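Local coordinates for pseudouridine synthase (Pyrococcus abyssi, PDB 2AUS), which probably isomerises specific uridines in RNA to pseudouridine as an archaeal Cbf5 enzyme, at residues Y110-H115 / S182-I187; D257-A262 / A267-P272; H218-Y223 / R237-P242; V275-G280 / Q307-R312. All coordinates share one frame; numbering follows the deposited sequence.

Interaction 1: residues Y110-H115 / S182-I187; sequences YVALMH and SLIHHI
Met114 of the strand meets Ile184 and Ile187 of the helix without any ring between them; nearby, the imidazole of His186 has Ser182 OG 3.6 Å above one face, nearer the ring's rim than its centre, and His185 CD2 in plane at its edge. The contact itself is wholly apolar. Met114 sends CG anti to its backbone N (chi1 166°), which lifts the chain from the sheet toward the helix, and its CG rests 3.7 Å from Ile184 CG2. The two side chains run antiparallel alongside one another. Extended through chi2, the chain carries Met114 SD to 3.7 Å from Ile187 CG2, and the turn at chi3 (77°) brings Met114 CE to 3.9 Å from the same methyl. An unbranched, flexible chain suits this place, because it can follow the two isoleucines one helical turn apart. Ala112, two residues back and on the same face of the strand, is small enough for Ile184 CD1 to settle 4.2 Å from its CB. Phe170 and Met197 from the flanking strands also touch Ile184, while Met129 of helix 122-131 touches both Met114 and Ile187. The axes of 110-115 and 182-187 come within 9.6 Å, with 35° between their directions; helix 180-191 thus lies on one face of the antiparallel sheet, the alpha-on-beta layering of the pseudouridine synthase catalytic fold.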
loop_
_atom_site.group_PDB
_atom_site.type_symbol
_atom_site.label_atom_id
_atom_site.label_comp_id
_atom_site.label_asym_id
_atom_site.label_seq_id
_atom_site.Cartn_x
_atom_site.Cartn_y
_atom_site.Cartn_z
ATOM N N TYR A 110 6.829 23.738 -5.921
ATOM C CA TYR A 110 6.191 22.488 -6.293
ATOM C C TYR A 110 6.302 22.282 -7.789
ATOM O O TYR A 110 6.577 23.213 -8.547
ATOM C CB TYR A 110 4.702 22.535 -5.954
ATOM C CG TYR A 110 4.357 22.663 -4.493
ATOM C CD1 TYR A 110 4.091 21.536 -3.722
ATOM C CD2 TYR A 110 4.249 23.916 -3.890
ATOM C CE1 TYR A 110 3.718 21.647 -2.389
ATOM C CE2 TYR A 110 3.877 24.039 -2.552
ATOM C CZ TYR A 110 3.611 22.900 -1.807
ATOM O OH TYR A 110 3.241 23.002 -0.482
ATOM N N VAL A 111 6.099 21.042 -8.204
ATOM C CA VAL A 111 6.057 20.709 -9.612
ATOM C C VAL A 111 4.680 20.080 -9.685
ATOM O O VAL A 111 4.364 19.172 -8.916
ATOM C CB VAL A 111 7.143 19.708 -10.019
ATOM C CG1 VAL A 111 6.858 19.180 -11.426
ATOM C CG2 VAL A 111 8.489 20.406 -10.019
ATOM N N ALA A 112 3.849 20.573 -10.591
ATOM C CA ALA A 112 2.495 20.065 -10.683
ATOM C C ALA A 112 2.030 19.775 -12.087
ATOM O O ALA A 112 2.429 20.430 -13.047
ATOM C CB ALA A 112 1.533 21.048 -10.023
ATOM N N LEU A 113 1.167 18.777 -12.182
ATOM C CA LEU A 113 0.590 18.381 -13.447
ATOM C C LEU A 113 -0.877 18.817 -13.433
ATOM O O LEU A 113 -1.682 18.310 -12.658
ATOM C CB LEU A 113 0.685 16.867 -13.623
ATOM C CG LEU A 113 -0.030 16.333 -14.867
ATOM C CD1 LEU A 113 0.483 17.056 -16.101
ATOM C CD2 LEU A 113 0.208 14.829 -14.987
ATOM N N MET A 114 -1.210 19.761 -14.300
ATOM C CA MET A 114 -2.570 20.267 -14.381
ATOM C C MET A 114 -3.265 19.687 -15.606
ATOM O O MET A 114 -2.704 19.672 -16.701
ATOM C CB MET A 114 -2.550 21.796 -14.472
ATOM C CG MET A 114 -3.880 22.425 -14.893
ATOM S SD MET A 114 -3.822 24.227 -14.857
ATOM C CE MET A 114 -2.913 24.589 -16.381
ATOM N N HIS A 115 -4.484 19.203 -15.416
ATOM C CA HIS A 115 -5.242 18.648 -16.520
ATOM C C HIS A 115 -6.426 19.558 -16.845
ATOM O O HIS A 115 -7.325 19.725 -16.023
ATOM C CB HIS A 115 -5.754 17.251 -16.174
ATOM C CG HIS A 115 -6.473 16.590 -17.303
ATOM N ND1 HIS A 115 -5.844 16.243 -18.482
ATOM C CD2 HIS A 115 -7.778 16.263 -17.460
ATOM C CE1 HIS A 115 -6.733 15.735 -19.316
ATOM N NE2 HIS A 115 -7.914 15.737 -18.722
ATOM N N SER A 182 -6.003 24.877 -5.268
ATOM C CA SER A 182 -6.847 26.055 -5.468
ATOM C C SER A 182 -6.277 26.915 -6.592
ATOM O O SER A 182 -7.018 27.441 -7.426
ATOM C CB SER A 182 -6.929 26.874 -4.173
ATOM O OG SER A 182 -7.612 28.098 -4.385
ATOM N N LEU A 183 -4.955 27.057 -6.603
ATOM C CA LEU A 183 -4.279 27.828 -7.635
ATOM C C LEU A 183 -4.629 27.242 -9.003
ATOM O O LEU A 183 -4.946 27.972 -9.947
ATOM C CB LEU A 183 -2.764 27.772 -7.441
ATOM C CG LEU A 183 -1.943 28.374 -8.588
ATOM C CD1 LEU A 183 -2.126 29.884 -8.600
ATOM C CD2 LEU A 183 -0.475 28.024 -8.425
ATOM N N ILE A 184 -4.574 25.919 -9.108
ATOM C CA ILE A 184 -4.884 25.264 -10.371
ATOM C C ILE A 184 -6.352 25.455 -10.719
ATOM O O ILE A 184 -6.695 25.669 -11.879
ATOM C CB ILE A 184 -4.525 23.752 -10.327
ATOM C CG1 ILE A 184 -2.997 23.594 -10.363
ATOM C CG2 ILE A 184 -5.179 23.008 -11.497
ATOM C CD1 ILE A 184 -2.508 22.163 -10.453
ATOM N N HIS A 185 -7.215 25.389 -9.711
ATOM C CA HIS A 185 -8.645 25.572 -9.927
ATOM C C HIS A 185 -8.902 26.965 -10.515
ATOM O O HIS A 185 -9.673 27.116 -11.459
ATOM C CB HIS A 185 -9.392 25.410 -8.600
ATOM C CG HIS A 185 -10.876 25.580 -8.710
ATOM N ND1 HIS A 185 -11.681 24.685 -9.381
ATOM C CD2 HIS A 185 -11.702 26.538 -8.224
ATOM C CE1 HIS A 185 -12.939 25.083 -9.305
ATOM N NE2 HIS A 185 -12.980 26.205 -8.608
ATOM N N HIS A 186 -8.238 27.979 -9.964
ATOM C CA HIS A 186 -8.411 29.346 -10.445
ATOM C C HIS A 186 -7.863 29.535 -11.852
ATOM O O HIS A 186 -8.383 30.345 -12.618
ATOM C CB HIS A 186 -7.747 30.338 -9.485
ATOM C CG HIS A 186 -8.466 30.473 -8.178
ATOM N ND1 HIS A 186 -8.238 31.514 -7.304
ATOM C CD2 HIS A 186 -9.422 29.703 -7.605
ATOM C CE1 HIS A 186 -9.025 31.381 -6.250
ATOM N NE2 HIS A 186 -9.754 30.291 -6.408
ATOM N N ILE A 187 -6.806 28.798 -12.183
ATOM C CA ILE A 187 -6.211 28.881 -13.509
ATOM C C ILE A 187 -7.195 28.264 -14.492
ATOM O O ILE A 187 -7.329 28.724 -15.628
ATOM C CB ILE A 187 -4.859 28.119 -13.574
ATOM C CG1 ILE A 187 -3.779 28.916 -12.831
ATOM C CG2 ILE A 187 -4.464 27.869 -15.020
ATOM C CD1 ILE A 187 -2.447 28.184 -12.689
#

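Interaction 2: residues D257-A262 / A267-P272; sequences DSAVAA and ANLTVP
Leu269 reaches Ala259 with the tip of one branch, and the route can be followed atom by atom. Its CB and CG remain well away from the helix. CG is set anti to the backbone N (chi1 175°), and chi2 near 65° turns CD1 rather than CD2 to the helix, so that CD1 arrives 4.3 Å from Ala259 CB, the point where strand and helix side chains meet. The second methyl, CD2, stays farther from Ala259. The leucine as a whole is buried, packed also against Ile253 and Ile255, Ile289, and Val318 of the neighbouring strands, so a long branched hydrocarbon is well placed to join the helix to the sheet beneath it. Alanine at 259 presents just one methyl and lets the helix sit close. Nearer the turn, the chain closes on itself through the backbone: Ala267 N donates to Ala262 O at 3.0 Å, with an N-H...O angle of 155°. Beside that bond, Ala267 CB comes within 3.3 Å of the same Ala262 O, and the two alanine methyls, Ala262 CB and Ala267 CB, are 4.4 Å apart. Such small side chains let the two backbones come close, Ala262 CA and Ala267 CA being 5.6 Å apart, as the short connection after helix 257-264 requires. Beyond it, Leu269 pairs through its backbone with strand 316-323, and Asn268 OD1 accepts a bond from Val320 N. Together these contacts set helix 257-264 against strand 269-270, outermost within the chain in the mixed beta-sheet of the PUA domain.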
loop_
_atom_site.group_PDB
_atom_site.type_symbol
_atom_site.label_atom_id
_atom_site.label_comp_id
_atom_site.label_asym_id
_atom_site.label_seq_id
_atom_site.Cartn_x
_atom_site.Cartn_y
_atom_site.Cartn_z
ATOM N N ASP A 257 28.563 32.874 25.365
ATOM C CA ASP A 257 28.427 31.584 26.045
ATOM C C ASP A 257 27.593 31.700 27.331
ATOM O O ASP A 257 26.747 30.849 27.607
ATOM C CB ASP A 257 29.805 31.016 26.399
ATOM C CG ASP A 257 30.591 30.549 25.176
ATOM O OD1 ASP A 257 31.719 30.032 25.359
ATOM O OD2 ASP A 257 30.093 30.688 24.037
ATOM N N SER A 258 27.830 32.749 28.113
ATOM C CA SER A 258 27.092 32.940 29.367
ATOM C C SER A 258 25.604 33.144 29.132
ATOM O O SER A 258 24.779 32.694 29.930
ATOM C CB SER A 258 27.646 34.134 30.147
ATOM O OG SER A 258 27.509 35.334 29.406
ATOM N N ALA A 259 25.259 33.826 28.044
ATOM C CA ALA A 259 23.858 34.066 27.725
ATOM C C ALA A 259 23.225 32.760 27.262
ATOM O O ALA A 259 22.029 32.547 27.427
ATOM C CB ALA A 259 23.735 35.129 26.649
ATOM N N VAL A 260 24.030 31.872 26.690
ATOM C CA VAL A 260 23.503 30.590 26.242
ATOM C C VAL A 260 22.986 29.812 27.452
ATOM O O VAL A 260 21.908 29.221 27.408
ATOM C CB VAL A 260 24.573 29.735 25.539
ATOM C CG1 VAL A 260 23.978 28.380 25.179
ATOM C CG2 VAL A 260 25.074 30.435 24.282
ATOM N N ALA A 261 23.761 29.815 28.530
ATOM C CA ALA A 261 23.383 29.104 29.743
ATOM C C ALA A 261 22.068 29.648 30.294
ATOM O O ALA A 261 21.161 28.884 30.644
ATOM C CB ALA A 261 24.488 29.234 30.799
ATOM N N ALA A 262 21.965 30.971 30.361
ATOM C CA ALA A 262 20.763 31.612 30.873
ATOM C C ALA A 262 19.542 31.266 30.020
ATOM O O ALA A 262 18.477 30.938 30.553
ATOM C CB ALA A 262 20.964 33.128 30.923
ATOM N N ALA A 267 15.486 31.499 30.622
ATOM C CA ALA A 267 15.385 32.956 30.599
ATOM C C ALA A 267 15.209 33.501 29.188
ATOM O O ALA A 267 15.490 32.815 28.204
ATOM C CB ALA A 267 16.623 33.572 31.223
ATOM N N ASN A 268 14.719 34.730 29.094
ATOM C CA ASN A 268 14.572 35.369 27.797
ATOM C C ASN A 268 15.932 35.978 27.502
ATOM O O ASN A 268 16.726 36.187 28.412
ATOM C CB ASN A 268 13.510 36.468 27.833
ATOM C CG ASN A 268 12.105 35.917 27.801
ATOM O OD1 ASN A 268 11.825 34.950 27.093
ATOM N ND2 ASN A 268 11.206 36.539 28.559
ATOM N N LEU A 269 16.210 36.266 26.238
ATOM C CA LEU A 269 17.503 36.845 25.879
ATOM C C LEU A 269 17.534 38.345 26.119
ATOM O O LEU A 269 16.648 39.073 25.675
ATOM C CB LEU A 269 17.814 36.567 24.403
ATOM C CG LEU A 269 19.082 37.210 23.834
ATOM C CD1 LEU A 269 20.300 36.624 24.525
ATOM C CD2 LEU A 269 19.143 36.979 22.327
ATOM N N THR A 270 18.561 38.812 26.816
ATOM C CA THR A 270 18.695 40.236 27.066
ATOM C C THR A 270 19.774 40.779 26.140
ATOM O O THR A 270 20.662 40.046 25.705
ATOM C CB THR A 270 19.075 40.529 28.536
ATOM O OG1 THR A 270 20.332 39.916 28.844
ATOM C CG2 THR A 270 18.011 39.972 29.478
ATOM N N VAL A 271 19.676 42.067 25.840
ATOM C CA VAL A 271 20.611 42.762 24.960
ATOM C C VAL A 271 22.093 42.536 25.269
ATOM O O VAL A 271 22.901 42.345 24.358
ATOM C CB VAL A 271 20.312 44.289 24.975
ATOM C CG1 VAL A 271 21.338 45.052 24.138
ATOM C CG2 VAL A 271 18.896 44.530 24.453
ATOM N N PRO A 272 22.472 42.566 26.555
ATOM C CA PRO A 272 23.869 42.364 26.968
ATOM C C PRO A 272 24.468 41.022 26.538
ATOM O O PRO A 272 25.686 40.864 26.518
ATOM C CB PRO A 272 23.797 42.480 28.493
ATOM C CG PRO A 272 22.647 43.407 28.710
ATOM C CD PRO A 272 21.629 42.891 27.722
#

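Interaction 3: residues H218-Y223 / R237-P242; sequences HDLVDY and RKAIQP
Two successive helices of the TruB-type catalytic region, 217-228 and 234-239, meet where Leu220 and Tyr223 receive the methyl of Ala239. Farther along the segment, strand 241-242 runs antiparallel to strand 47-53, so the contact sits where helices pack beside a catalytic-domain sheet. Ala239 CB approaches Tyr223 at the ring edge, near its plane, 3.5 Å from Tyr223 CD1 and 4.0 Å from Tyr223 CE1. No ring face is used for this meeting; one face has instead the carbonyl oxygen Asp219 O, one turn earlier in the same helix, 3.1 Å above the plane and displaced from the ring centre. A single methyl fits the place shared by the aromatic edge and the leucine branch. Leu220 places its CG anti to the carbonyl carbon (chi1 -71°); CD1 continues the extended chain while the other branch, CD2, turns to 4.0 Å from Ala239 CB. The leucine also packs on Ile49, Leu51 and Ile66, and so belongs to the hydrophobic layer between helix and sheet. Away from that layer, Asp222 forms salt bridges with basic side chains of another protein chain, so the same helix carries a hydrocarbon face and a charged one. Just past Ala239 the backbone is braced by an amide: Gln241 NE2 donates to Lys238 O at 3.0 Å, the donor standing 41° out of the carbonyl plane while the oxygen stays close to the plane of the amide.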
loop_
_atom_site.group_PDB
_atom_site.type_symbol
_atom_site.label_atom_id
_atom_site.label_comp_id
_atom_site.label_asym_id
_atom_site.label_seq_id
_atom_site.Cartn_x
_atom_site.Cartn_y
_atom_site.Cartn_z
ATOM N N HIS A 218 13.543 4.018 2.438
ATOM C CA HIS A 218 14.375 2.840 2.234
ATOM C C HIS A 218 15.821 3.197 2.503
ATOM O O HIS A 218 16.572 2.389 3.048
ATOM C CB HIS A 218 14.207 2.303 0.811
ATOM C CG HIS A 218 12.958 1.501 0.622
ATOM N ND1 HIS A 218 12.468 1.164 -0.621
ATOM C CD2 HIS A 218 12.111 0.951 1.524
ATOM C CE1 HIS A 218 11.371 0.441 -0.475
ATOM N NE2 HIS A 218 11.134 0.297 0.816
ATOM N N ASP A 219 16.214 4.409 2.123
ATOM C CA ASP A 219 17.573 4.848 2.386
ATOM C C ASP A 219 17.797 4.812 3.887
ATOM O O ASP A 219 18.801 4.286 4.352
ATOM C CB ASP A 219 17.813 6.273 1.896
ATOM C CG ASP A 219 17.861 6.374 0.395
ATOM O OD1 ASP A 219 18.166 5.350 -0.256
ATOM O OD2 ASP A 219 17.617 7.486 -0.129
ATOM N N LEU A 220 16.850 5.371 4.639
ATOM C CA LEU A 220 16.952 5.414 6.093
ATOM C C LEU A 220 17.046 4.028 6.709
ATOM O O LEU A 220 17.830 3.808 7.636
ATOM C CB LEU A 220 15.755 6.153 6.700
ATOM C CG LEU A 220 15.708 7.663 6.472
ATOM C CD1 LEU A 220 14.504 8.246 7.204
ATOM C CD2 LEU A 220 17.001 8.293 6.984
ATOM N N VAL A 221 16.238 3.101 6.211
ATOM C CA VAL A 221 16.261 1.739 6.728
ATOM C C VAL A 221 17.644 1.140 6.507
ATOM O O VAL A 221 18.244 0.594 7.428
ATOM C CB VAL A 221 15.215 0.849 6.030
ATOM C CG1 VAL A 221 15.436 -0.617 6.413
ATOM C CG2 VAL A 221 13.806 1.300 6.424
ATOM N N ASP A 222 18.165 1.273 5.294
ATOM C CA ASP A 222 19.471 0.709 4.984
ATOM C C ASP A 222 20.636 1.366 5.711
ATOM O O ASP A 222 21.552 0.680 6.169
ATOM C CB ASP A 222 19.711 0.747 3.475
ATOM C CG ASP A 222 18.657 -0.024 2.704
ATOM O OD1 ASP A 222 17.897 -0.792 3.339
ATOM O OD2 ASP A 222 18.589 0.129 1.466
ATOM N N TYR A 223 20.615 2.689 5.818
ATOM C CA TYR A 223 21.693 3.400 6.498
ATOM C C TYR A 223 21.692 3.103 7.996
ATOM O O TYR A 223 22.746 3.030 8.632
ATOM C CB TYR A 223 21.546 4.901 6.269
ATOM C CG TYR A 223 21.653 5.318 4.824
ATOM C CD1 TYR A 223 21.194 6.565 4.414
ATOM C CD2 TYR A 223 22.255 4.488 3.870
ATOM C CE1 TYR A 223 21.328 6.986 3.097
ATOM C CE2 TYR A 223 22.399 4.901 2.545
ATOM C CZ TYR A 223 21.930 6.155 2.168
ATOM O OH TYR A 223 22.049 6.581 0.864
ATOM N N ARG A 237 24.627 9.377 9.149
ATOM C CA ARG A 237 25.026 10.744 9.470
ATOM C C ARG A 237 24.695 11.690 8.322
ATOM O O ARG A 237 24.119 12.762 8.535
ATOM C CB ARG A 237 26.522 10.827 9.768
ATOM C CG ARG A 237 26.995 12.253 10.021
ATOM C CD ARG A 237 28.466 12.326 10.388
ATOM N NE ARG A 237 28.742 11.787 11.718
ATOM C CZ ARG A 237 28.479 12.424 12.855
ATOM N NH1 ARG A 237 27.923 13.631 12.827
ATOM N NH2 ARG A 237 28.792 11.862 14.015
ATOM N N LYS A 238 25.058 11.296 7.106
ATOM C CA LYS A 238 24.783 12.120 5.936
ATOM C C LYS A 238 23.295 12.187 5.603
ATOM O O LYS A 238 22.840 13.131 4.970
ATOM C CB LYS A 238 25.552 11.594 4.723
ATOM C CG LYS A 238 27.058 11.709 4.867
ATOM C CD LYS A 238 27.772 11.158 3.647
ATOM C CE LYS A 238 29.267 11.089 3.885
ATOM N NZ LYS A 238 29.941 10.391 2.765
ATOM N N ALA A 239 22.541 11.185 6.038
ATOM C CA ALA A 239 21.108 11.130 5.771
ATOM C C ALA A 239 20.307 12.048 6.700
ATOM O O ALA A 239 19.138 12.323 6.435
ATOM C CB ALA A 239 20.609 9.686 5.910
ATOM N N ILE A 240 20.938 12.507 7.782
ATOM C CA ILE A 240 20.289 13.388 8.755
ATOM C C ILE A 240 21.066 14.702 8.862
ATOM O O ILE A 240 22.288 14.700 9.006
ATOM C CB ILE A 240 20.231 12.708 10.138
ATOM C CG1 ILE A 240 19.436 11.400 10.031
ATOM C CG2 ILE A 240 19.608 13.650 11.169
ATOM C CD1 ILE A 240 19.436 10.558 11.292
ATOM N N GLN A 241 20.366 15.827 8.781
ATOM C CA GLN A 241 21.051 17.111 8.856
ATOM C C GLN A 241 20.961 17.697 10.251
ATOM O O GLN A 241 20.047 17.369 11.014
ATOM C CB GLN A 241 20.437 18.109 7.867
ATOM C CG GLN A 241 20.223 17.558 6.466
ATOM C CD GLN A 241 21.402 16.742 5.996
ATOM O OE1 GLN A 241 22.536 17.204 6.028
ATOM N NE2 GLN A 241 21.142 15.515 5.568
ATOM N N PRO A 242 21.922 18.560 10.618
ATOM C CA PRO A 242 21.855 19.160 11.955
ATOM C C PRO A 242 20.582 20.010 11.963
ATOM O O PRO A 242 20.192 20.559 10.929
ATOM C CB PRO A 242 23.114 20.023 12.020
ATOM C CG PRO A 242 24.058 19.338 11.059
ATOM C CD PRO A 242 23.137 18.985 9.903
#

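Interaction 4: residues V275-G280 / Q307-R312; sequences VKLNAG and QEMIER
Leu277 splits its two methyls between Met309 and Ile310, neighbours on one turn of the helix. Its CG sits between the backbone N and the carbonyl carbon, with chi1 at 36°; only chi2, at 30°, lies off a staggered value, a strain perhaps imposed by packing or reflecting uncertainty in the model. CD2 reaches Met309, 3.6 Å from Met309 SD and 3.7 Å from Met309 CB. The other methyl, Leu277 CD1, lies 3.9 Å from Ile310 CG1 and 4.1 Å from Ile310 CD1. Both partners point CG or CG1 away from the carbonyl carbon, as helices prefer. In Met309 this placement and an extended chi2 set SD beside Leu277 CD2, and the bend at chi3 (-119°) only turns CE. The branched Ile310 offers a stiffer ridge, which Ile19 of strand 18-20 also touches. This is the place where helix 306-311 lies over the mixed beta-sheet of the PUA domain; Ile253 of the adjacent strand touches Leu277 and Met309. Just before Leu277, Val275 and Lys276 form a classic beta bulge opposite Trp254, and Lys276 makes a cation-pi contact with that indole. At the helix end, Arg312 NH1 stands 3.3 Å from Glu308 OE1, a salt bridge of charges alone with the oxygen well out of the guanidinium plane, while Glu308 CG lies 3.4 Å above the centre of the guanidinium face.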
loop_
_atom_site.group_PDB
_atom_site.type_symbol
_atom_site.label_atom_id
_atom_site.label_comp_id
_atom_site.label_asym_id
_atom_site.label_seq_id
_atom_site.Cartn_x
_atom_site.Cartn_y
_atom_site.Cartn_z
ATOM N N VAL A 275 26.087 39.159 20.752
ATOM C CA VAL A 275 27.423 39.400 20.215
ATOM C C VAL A 275 27.298 40.049 18.835
ATOM O O VAL A 275 27.929 41.064 18.551
ATOM C CB VAL A 275 28.214 38.082 20.095
ATOM C CG1 VAL A 275 29.497 38.309 19.293
ATOM C CG2 VAL A 275 28.543 37.554 21.494
ATOM N N LYS A 276 26.475 39.450 17.986
ATOM C CA LYS A 276 26.247 39.956 16.643
ATOM C C LYS A 276 24.873 39.465 16.193
ATOM O O LYS A 276 24.333 38.508 16.760
ATOM C CB LYS A 276 27.337 39.437 15.702
ATOM C CG LYS A 276 27.460 37.931 15.706
ATOM C CD LYS A 276 28.767 37.467 15.079
ATOM C CE LYS A 276 28.848 35.955 15.080
ATOM N NZ LYS A 276 30.129 35.481 14.506
ATOM N N LEU A 277 24.310 40.121 15.182
ATOM C CA LEU A 277 22.997 39.755 14.674
ATOM C C LEU A 277 22.755 40.220 13.243
ATOM O O LEU A 277 23.479 41.061 12.716
ATOM C CB LEU A 277 21.880 40.308 15.574
ATOM C CG LEU A 277 21.924 41.667 16.297
ATOM C CD1 LEU A 277 22.737 42.698 15.551
ATOM C CD2 LEU A 277 20.485 42.143 16.504
ATOM N N ASN A 278 21.736 39.648 12.614
ATOM C CA ASN A 278 21.386 40.015 11.252
ATOM C C ASN A 278 20.705 41.372 11.250
ATOM O O ASN A 278 20.057 41.766 12.229
ATOM C CB ASN A 278 20.435 38.983 10.652
ATOM C CG ASN A 278 21.142 37.732 10.206
ATOM O OD1 ASN A 278 20.611 36.635 10.333
ATOM N ND2 ASN A 278 22.351 37.890 9.665
ATOM N N ALA A 279 20.868 42.094 10.152
ATOM C CA ALA A 279 20.233 43.391 10.010
ATOM C C ALA A 279 18.785 43.112 9.638
ATOM O O ALA A 279 18.414 41.972 9.352
ATOM C CB ALA A 279 20.909 44.185 8.899
ATOM N N GLY A 280 17.967 44.158 9.646
ATOM C CA GLY A 280 16.575 44.013 9.256
ATOM C C GLY A 280 15.638 43.254 10.169
ATOM O O GLY A 280 14.540 42.899 9.746
ATOM N N GLN A 307 18.424 47.552 15.054
ATOM C CA GLN A 307 18.994 48.829 15.461
ATOM C C GLN A 307 18.893 49.041 16.966
ATOM O O GLN A 307 19.853 49.472 17.606
ATOM C CB GLN A 307 18.299 49.979 14.725
ATOM C CG GLN A 307 19.002 51.318 14.889
ATOM C CD GLN A 307 20.480 51.242 14.541
ATOM O OE1 GLN A 307 20.854 50.749 13.475
ATOM N NE2 GLN A 307 21.329 51.733 15.441
ATOM N N GLU A 308 17.727 48.754 17.528
ATOM C CA GLU A 308 17.535 48.907 18.962
ATOM C C GLU A 308 18.453 47.963 19.737
ATOM O O GLU A 308 19.029 48.342 20.760
ATOM C CB GLU A 308 16.069 48.649 19.324
ATOM C CG GLU A 308 15.210 49.902 19.264
ATOM C CD GLU A 308 13.756 49.613 18.945
ATOM O OE1 GLU A 308 13.216 48.614 19.465
ATOM O OE2 GLU A 308 13.152 50.401 18.178
ATOM N N MET A 309 18.603 46.737 19.245
ATOM C CA MET A 309 19.462 45.768 19.915
ATOM C C MET A 309 20.916 46.219 19.916
ATOM O O MET A 309 21.669 45.931 20.852
ATOM C CB MET A 309 19.324 44.387 19.264
ATOM C CG MET A 309 18.005 43.708 19.594
ATOM S SD MET A 309 17.856 42.031 18.958
ATOM C CE MET A 309 16.436 42.190 17.866
ATOM N N ILE A 310 21.310 46.942 18.874
ATOM C CA ILE A 310 22.674 47.433 18.787
ATOM C C ILE A 310 22.856 48.691 19.633
ATOM O O ILE A 310 23.849 48.824 20.352
ATOM C CB ILE A 310 23.056 47.764 17.338
ATOM C CG1 ILE A 310 22.932 46.513 16.470
ATOM C CG2 ILE A 310 24.482 48.295 17.287
ATOM C CD1 ILE A 310 23.094 46.786 14.998
ATOM N N GLU A 311 21.886 49.598 19.560
ATOM C CA GLU A 311 21.953 50.854 20.307
ATOM C C GLU A 311 21.794 50.686 21.814
ATOM O O GLU A 311 22.668 51.083 22.583
ATOM C CB GLU A 311 20.884 51.829 19.804
ATOM C CG GLU A 311 20.949 52.125 18.322
ATOM C CD GLU A 311 19.809 53.010 17.853
ATOM O OE1 GLU A 311 18.636 52.688 18.151
ATOM O OE2 GLU A 311 20.088 54.030 17.184
ATOM N N ARG A 312 20.670 50.108 22.231
ATOM C CA ARG A 312 20.395 49.902 23.647
ATOM C C ARG A 312 21.439 49.015 24.299
ATOM O O ARG A 312 22.255 48.396 23.618
ATOM C CB ARG A 312 18.996 49.309 23.831
ATOM C CG ARG A 312 17.901 50.250 23.352
ATOM C CD ARG A 312 16.522 49.620 23.406
ATOM N NE ARG A 312 15.510 50.516 22.849
ATOM C CZ ARG A 312 14.271 50.147 22.537
ATOM N NH1 ARG A 312 13.879 48.891 22.727
ATOM N NH2 ARG A 312 13.425 51.030 22.022
#

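Overall arrangement
Interactions 1, 3 and 4 are buried and have no hydrogen bond between their segments: thioethers pack in 1 and 4, an aromatic edge and methyls in 3. Interaction 2 is only partly buried and adds a backbone bond. Interactions 2 and 4 share the PUA domain and one mixed sheet: their centres are about 15 Å apart, and Val271 of the former packs its CG1 on Met309 O and Arg312 O of the latter. Interactions 1 and 3 belong to the catalytic part, on different parts of its beta structure, their centres about 32 Å apart. Interaction 3 also faces another protein chain through salt bridges of Asp222, interaction 1 through packing of Val111 and Leu113.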